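Local coordinates for DNA repair protein RAD2 (Saccharomyces cerevisiae, PDB 4Q0W) that cuts single-stranded DNA endonucleolytically, making the incision needed for nucleotide excision repair of DNA damaged by UV light, bulky adducts or cross-linking agents, at residues Arg84-Ile87 with Arg88-Glu92; Pro334-Asp337 with Met338-Phe342. One frame throughout, in Å; residues are numbered along the deposited sequence.

Contact 1. Residues Arg84-Ile87 with Arg88-Glu92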
ATOM      1  N   ARG A  84      28.739   0.008   2.840  1.00 22.37           N
ATOM      2  CA  ARG A  84      28.821   0.903   3.994  1.00 18.06           C
ATOM      3  C   ARG A  84      28.310   2.286   3.604  1.00 19.44           C
ATOM      4  O   ARG A  84      27.562   2.927   4.356  1.00 17.86           O
ATOM      5  CB  ARG A  84      30.264   0.968   4.530  1.00 23.39           C
ATOM      6  CG  ARG A  84      30.412   1.759   5.843  1.00 26.30           C
ATOM      7  CD  ARG A  84      31.757   1.505   6.536  1.00 27.48           C
ATOM      8  NE  ARG A  84      32.875   1.466   5.593  1.00 28.33           N
ATOM      9  CZ  ARG A  84      33.550   2.536   5.179  1.00 31.93           C
ATOM     10  NH1 ARG A  84      34.546   2.394   4.316  1.00 30.64           N
ATOM     11  NH2 ARG A  84      33.228   3.750   5.625  1.00 28.84           N
ATOM     12  N   GLU A  85      28.680   2.730   2.404  1.00 14.77           N
ATOM     13  CA  GLU A  85      28.266   4.051   1.938  1.00 19.39           C
ATOM     14  C   GLU A  85      26.765   4.112   1.678  1.00 17.57           C
ATOM     15  O   GLU A  85      26.098   5.061   2.098  1.00 21.00           O
ATOM     16  CB  GLU A  85      29.053   4.432   0.681  1.00 21.22           C
ATOM     17  CG  GLU A  85      30.542   4.681   0.966  1.00 23.57           C
ATOM     18  CD  GLU A  85      31.369   4.806  -0.301  1.00 28.54           C
ATOM     19  OE1 GLU A  85      32.525   5.278  -0.204  1.00 27.70           O
ATOM     20  OE2 GLU A  85      30.865   4.422  -1.384  1.00 29.54           O
ATOM     21  N   THR A  86      26.240   3.104   0.977  1.00 20.54           N
ATOM     22  CA  THR A  86      24.810   3.051   0.654  1.00 20.69           C
ATOM     23  C   THR A  86      23.955   3.095   1.918  1.00 17.41           C
ATOM     24  O   THR A  86      23.036   3.906   2.047  1.00 19.53           O
ATOM     25  CB  THR A  86      24.442   1.750  -0.099  1.00 22.72           C
ATOM     26  OG1 THR A  86      25.172   1.665  -1.333  1.00 19.94           O
ATOM     27  CG2 THR A  86      22.923   1.704  -0.379  1.00 16.34           C
ATOM     28  N   ILE A  87      24.258   2.196   2.845  1.00 17.77           N
ATOM     29  CA  ILE A  87      23.485   2.081   4.070  1.00 18.88           C
ATOM     30  C   ILE A  87      23.553   3.346   4.927  1.00 21.23           C
ATOM     31  O   ILE A  87      22.526   3.809   5.443  1.00 20.66           O
ATOM     32  CB  ILE A  87      23.951   0.868   4.894  1.00 18.75           C
ATOM     33  CG1 ILE A  87      23.676  -0.422   4.119  1.00 24.63           C
ATOM     34  CG2 ILE A  87      23.270   0.847   6.275  1.00 20.88           C
ATOM     35  CD1 ILE A  87      24.235  -1.663   4.794  1.00 38.09           C
ATOM     36  N   ARG A  88      24.751   3.908   5.089  1.00 17.90           N
ATOM     37  CA  ARG A  88      24.870   5.112   5.909  1.00 20.74           C
ATOM     38  C   ARG A  88      24.082   6.265   5.273  1.00 21.01           C
ATOM     39  O   ARG A  88      23.434   7.046   5.980  1.00 18.83           O
ATOM     40  CB  ARG A  88      26.342   5.485   6.161  1.00 18.03           C
ATOM     41  CG  ARG A  88      27.039   6.158   4.980  1.00 20.98           C
ATOM     42  CD  ARG A  88      28.523   6.402   5.245  1.00 17.35           C
ATOM     43  NE  ARG A  88      29.126   7.170   4.150  1.00 19.93           N
ATOM     44  CZ  ARG A  88      30.412   7.108   3.810  1.00 22.62           C
ATOM     45  NH1 ARG A  88      31.238   6.314   4.482  1.00 20.11           N
ATOM     46  NH2 ARG A  88      30.866   7.827   2.789  1.00 19.15           N
ATOM     47  N   GLN A  89      24.104   6.360   3.942  1.00 19.45           N
ATOM     48  CA  GLN A  89      23.370   7.427   3.276  1.00 22.08           C
ATOM     49  C   GLN A  89      21.867   7.219   3.435  1.00 25.47           C
ATOM     50  O   GLN A  89      21.114   8.178   3.646  1.00 21.84           O
ATOM     51  CB  GLN A  89      23.769   7.526   1.799  1.00 21.44           C
ATOM     52  CG  GLN A  89      25.154   8.136   1.613  1.00 16.75           C
ATOM     53  CD  GLN A  89      25.737   7.888   0.239  1.00 20.70           C
ATOM     54  OE1 GLN A  89      25.029   7.490  -0.701  1.00 17.07           O
ATOM     55  NE2 GLN A  89      27.042   8.122   0.112  1.00 19.80           N
ATOM     56  N   ARG A  90      21.438   5.962   3.356  1.00 20.96           N
ATOM     57  CA  ARG A  90      20.024   5.641   3.551  1.00 28.43           C
ATOM     58  C   ARG A  90      19.569   6.153   4.924  1.00 26.74           C
ATOM     59  O   ARG A  90      18.555   6.845   5.038  1.00 30.96           O
ATOM     60  CB  ARG A  90      19.809   4.128   3.416  1.00 23.61           C
ATOM     61  CG  ARG A  90      18.403   3.619   3.718  1.00 32.87           C
ATOM     62  CD  ARG A  90      18.366   2.087   3.618  1.00 27.47           C
ATOM     63  NE  ARG A  90      18.668   1.643   2.259  1.00 40.62           N
ATOM     64  CZ  ARG A  90      19.240   0.479   1.947  1.00 51.45           C
ATOM     65  NH1 ARG A  90      19.581  -0.382   2.903  1.00 40.43           N
ATOM     66  NH2 ARG A  90      19.472   0.178   0.668  1.00 36.19           N
ATOM     67  N   LYS A  91      20.352   5.852   5.953  1.00 29.18           N
ATOM     68  CA  LYS A  91      20.014   6.264   7.313  1.00 37.66           C
ATOM     69  C   LYS A  91      20.030   7.782   7.463  1.00 38.02           C
ATOM     70  O   LYS A  91      19.152   8.366   8.101  1.00 36.64           O
ATOM     71  CB  LYS A  91      20.983   5.635   8.310  1.00 32.44           C
ATOM     72  CG  LYS A  91      20.808   4.135   8.495  1.00 31.86           C
ATOM     73  CD  LYS A  91      22.122   3.522   8.966  1.00 32.98           C
ATOM     74  CE  LYS A  91      21.933   2.529  10.091  1.00 34.52           C
ATOM     75  NZ  LYS A  91      21.217   1.308   9.659  1.00 46.41           N
ATOM     76  N   GLU A  92      21.026   8.415   6.859  1.00 34.65           N
ATOM     77  CA  GLU A  92      21.175   9.859   6.967  1.00 37.47           C
ATOM     78  C   GLU A  92      19.947  10.577   6.416  1.00 41.47           C
ATOM     79  O   GLU A  92      19.478  11.557   7.000  1.00 44.83           O
ATOM     80  CB  GLU A  92      22.443  10.311   6.245  1.00 34.87           C
ATOM     81  CG  GLU A  92      22.995  11.626   6.746  1.00 34.10           C
ATOM     82  CD  GLU A  92      22.266  12.789   6.148  1.00 42.08           C
ATOM     83  OE1 GLU A  92      22.306  13.890   6.744  1.00 48.05           O
ATOM     84  OE2 GLU A  92      21.647  12.591   5.073  1.00 41.90           O
TER
HETATM   85  O   HOH W   1      33.608   5.449   2.445  1.00 40.65           O
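Glu-85 CG lies over one face of the Arg-88 guanidinium, 3.7 Å from CZ, while Arg-84 NH2 comes up to the edge of the same group. That second neighbour is another cation: Arg-84 NH2 and Arg-88 NH1 stand 3.4 Å apart with the two guanidinium planes turned 58° to each other, and as both are donors no bond links them. The Glu-85 carboxylate sits well out of the Arg-88 plane, so no N-H points at it directly; a water instead donates to Glu-85 OE1 and accepts from Arg-88 NH1 at 3.2 Å. Arg-88 reaches back over Glu-85 because its CG is wedged between the backbone N and the carbonyl carbon (chi1 77°) and the chain then runs extended to NE. On another side of the turn, Ile-87 CG2 packs alongside Lys-91 CD at 4.0 Å. Four successive i to i+4 backbone bonds hold the helix through these residues, among them Arg-90 N to Thr-86 O at 2.9 Å. Residues 84-92 lie in the N-domain, on helix 81-98, which follows strand 70-75 of the central sheet; Arg-90 NH2 bonds to Ser-242 O, tying the helix to the chain just beyond helix 230-240.

Contact 2. Residues Pro334-Asp337 with Met338-Phe342; sequences PDLD and MLRSF
The N-terminal turn of helix 336-347 is closed by Asp-335 as its N-cap. Asp-335 OD1 accepts from Met-338 N at 3.1 Å, and the N-H comes from above the carboxylate plane, 59° out of it. The carboxylate is swung over this first turn by a CG lying opposite the backbone N (chi1 -175°), which also lays it alongside Met-338, with OD2 3.5 Å from Met-338 CG. With an alanine at this position, Met-338 N would probably lose its side-chain capping acceptor and depend on the weak bond to the backbone O of the same residue, and the carboxylate's contact with Met-338 CG would go too. Asp-335 O also receives Leu-339 N at 2.9 Å, the first full helical bond. One turn on, Leu-336 CD2 lies over a face of the Arg-340 guanidinium, towards its rim and 4.0 Å from NH2. Asp-337 runs beside the same arginine in a long salt bridge, OD1 to NH1 3.9 Å, through charge alone; the stronger partner of Arg-340 is Asp-355, which meets NH2. Pro-334 CB touches Leu-339 CD1 at 3.9 Å. The turn packs against two other helices through Leu-339, which touches Leu-157 of helix 148-160 and Leu-358 of helix 351-361, the latter helix also supplying Asp-355.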
ATOM      1  N   PRO A 334      31.291 -36.647  11.936  1.00 24.20           N
ATOM      2  CA  PRO A 334      31.021 -36.028  13.239  1.00 26.09           C
ATOM      3  C   PRO A 334      31.750 -36.770  14.356  1.00 26.57           C
ATOM      4  O   PRO A 334      31.768 -38.005  14.363  1.00 33.12           O
ATOM      5  CB  PRO A 334      29.511 -36.195  13.403  1.00 23.08           C
ATOM      6  CG  PRO A 334      28.985 -36.298  11.994  1.00 29.34           C
ATOM      7  CD  PRO A 334      30.059 -36.982  11.202  1.00 21.68           C
ATOM      8  N   ASP A 335      32.366 -36.016  15.260  1.00 24.98           N
ATOM      9  CA  ASP A 335      33.086 -36.581  16.394  1.00 29.19           C
ATOM     10  C   ASP A 335      32.143 -36.595  17.596  1.00 27.95           C
ATOM     11  O   ASP A 335      31.969 -35.568  18.263  1.00 21.53           O
ATOM     12  CB  ASP A 335      34.312 -35.717  16.696  1.00 26.33           C
ATOM     13  CG  ASP A 335      35.195 -36.303  17.790  1.00 24.67           C
ATOM     14  OD1 ASP A 335      34.664 -36.928  18.736  1.00 25.60           O
ATOM     15  OD2 ASP A 335      36.426 -36.125  17.704  1.00 33.89           O
ATOM     16  N   LEU A 336      31.543 -37.754  17.872  1.00 22.58           N
ATOM     17  CA  LEU A 336      30.529 -37.866  18.925  1.00 22.15           C
ATOM     18  C   LEU A 336      31.069 -37.444  20.302  1.00 21.96           C
ATOM     19  O   LEU A 336      30.398 -36.704  21.036  1.00 24.28           O
ATOM     20  CB  LEU A 336      29.976 -39.296  18.988  1.00 26.37           C
ATOM     21  CG  LEU A 336      28.835 -39.509  19.977  1.00 28.73           C
ATOM     22  CD1 LEU A 336      27.683 -38.576  19.642  1.00 21.74           C
ATOM     23  CD2 LEU A 336      28.371 -40.952  20.003  1.00 23.97           C
ATOM     24  N   ASP A 337      32.271 -37.911  20.634  1.00 17.78           N
ATOM     25  CA  ASP A 337      32.900 -37.585  21.917  1.00 25.63           C
ATOM     26  C   ASP A 337      32.990 -36.073  22.106  1.00 24.67           C
ATOM     27  O   ASP A 337      32.677 -35.559  23.180  1.00 20.58           O
ATOM     28  CB  ASP A 337      34.310 -38.187  22.007  1.00 17.47           C
ATOM     29  CG  ASP A 337      34.298 -39.717  22.186  1.00 21.36           C
ATOM     30  OD1 ASP A 337      33.215 -40.327  22.089  1.00 20.47           O
ATOM     31  OD2 ASP A 337      35.377 -40.293  22.424  1.00 20.09           O
ATOM     32  N   MET A 338      33.415 -35.364  21.059  1.00 21.38           N
ATOM     33  CA  MET A 338      33.663 -33.924  21.177  1.00 20.68           C
ATOM     34  C   MET A 338      32.388 -33.099  21.038  1.00 24.44           C
ATOM     35  O   MET A 338      32.291 -31.999  21.591  1.00 22.22           O
ATOM     36  CB  MET A 338      34.736 -33.462  20.190  1.00 23.60           C
ATOM     37  CG  MET A 338      36.110 -34.066  20.455  1.00 23.49           C
ATOM     38  SD  MET A 338      36.708 -33.763  22.151  1.00 33.16           S
ATOM     39  CE  MET A 338      37.233 -32.051  22.038  1.00 27.61           C
ATOM     40  N   LEU A 339      31.404 -33.631  20.311  1.00 18.74           N
ATOM     41  CA  LEU A 339      30.097 -32.992  20.226  1.00 20.34           C
ATOM     42  C   LEU A 339      29.372 -33.119  21.573  1.00 19.83           C
ATOM     43  O   LEU A 339      28.744 -32.166  22.037  1.00 22.69           O
ATOM     44  CB  LEU A 339      29.254 -33.604  19.080  1.00 18.12           C
ATOM     45  CG  LEU A 339      29.592 -33.194  17.633  1.00 19.96           C
ATOM     46  CD1 LEU A 339      28.833 -34.054  16.606  1.00 19.40           C
ATOM     47  CD2 LEU A 339      29.319 -31.692  17.376  1.00 16.69           C
ATOM     48  N   ARG A 340      29.447 -34.297  22.189  1.00 20.37           N
ATOM     49  CA  ARG A 340      28.876 -34.508  23.526  1.00 25.12           C
ATOM     50  C   ARG A 340      29.401 -33.482  24.525  1.00 14.90           C
ATOM     51  O   ARG A 340      28.633 -32.807  25.211  1.00 17.22           O
ATOM     52  CB  ARG A 340      29.262 -35.885  24.062  1.00 20.52           C
ATOM     53  CG  ARG A 340      28.432 -37.061  23.572  1.00 21.77           C
ATOM     54  CD  ARG A 340      29.210 -38.341  23.893  1.00 24.32           C
ATOM     55  NE  ARG A 340      28.412 -39.558  23.775  1.00 22.18           N
ATOM     56  CZ  ARG A 340      28.883 -40.771  24.038  1.00 24.37           C
ATOM     57  NH1 ARG A 340      30.139 -40.918  24.431  1.00 20.78           N
ATOM     58  NH2 ARG A 340      28.104 -41.832  23.905  1.00 26.64           N
ATOM     59  N   SER A 341      30.718 -33.382  24.622  1.00 16.17           N
ATOM     60  CA  SER A 341      31.296 -32.450  25.579  1.00 21.64           C
ATOM     61  C   SER A 341      31.001 -30.983  25.208  1.00 24.13           C
ATOM     62  O   SER A 341      30.793 -30.140  26.092  1.00 19.97           O
ATOM     63  CB  SER A 341      32.799 -32.706  25.744  1.00 21.90           C
ATOM     64  OG  SER A 341      33.464 -32.741  24.493  1.00 23.97           O
ATOM     65  N   PHE A 342      30.956 -30.684  23.911  1.00 23.57           N
ATOM     66  CA  PHE A 342      30.654 -29.318  23.463  1.00 23.61           C
ATOM     67  C   PHE A 342      29.272 -28.876  23.898  1.00 20.72           C
ATOM     68  O   PHE A 342      29.119 -27.804  24.488  1.00 25.08           O
ATOM     69  CB  PHE A 342      30.765 -29.190  21.944  1.00 22.38           C
ATOM     70  CG  PHE A 342      30.572 -27.777  21.443  1.00 25.45           C
ATOM     71  CD1 PHE A 342      31.650 -26.907  21.370  1.00 24.96           C
ATOM     72  CD2 PHE A 342      29.310 -27.317  21.057  1.00 19.73           C
ATOM     73  CE1 PHE A 342      31.488 -25.596  20.904  1.00 33.67           C
ATOM     74  CE2 PHE A 342      29.132 -26.001  20.593  1.00 24.82           C
ATOM     75  CZ  PHE A 342      30.226 -25.144  20.519  1.00 23.00           C
TER

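In the fold
Contacts 1 and 2 occupy separate parts of the catalytic core, their centres about 43 Å apart and their nearest atoms about 29 Å, with no touch between them. Contact 1 borders the active site: the side chain of Ile-87 is about 4 Å from that of Asp-243, a probable magnesium ligand, as inferred from related nucleases, and about 8 Å from the bound calcium ion, while the nearest atom of the contact is about 6 Å from the DNA. Contact 2, near the C-terminal end of the modelled chain, lies about 21 Å from the DNA at its nearest atom and away from the metal sites. It is structural packing against helices 148-160 and 351-361, whereas contact 1 flanks the nuclease centre.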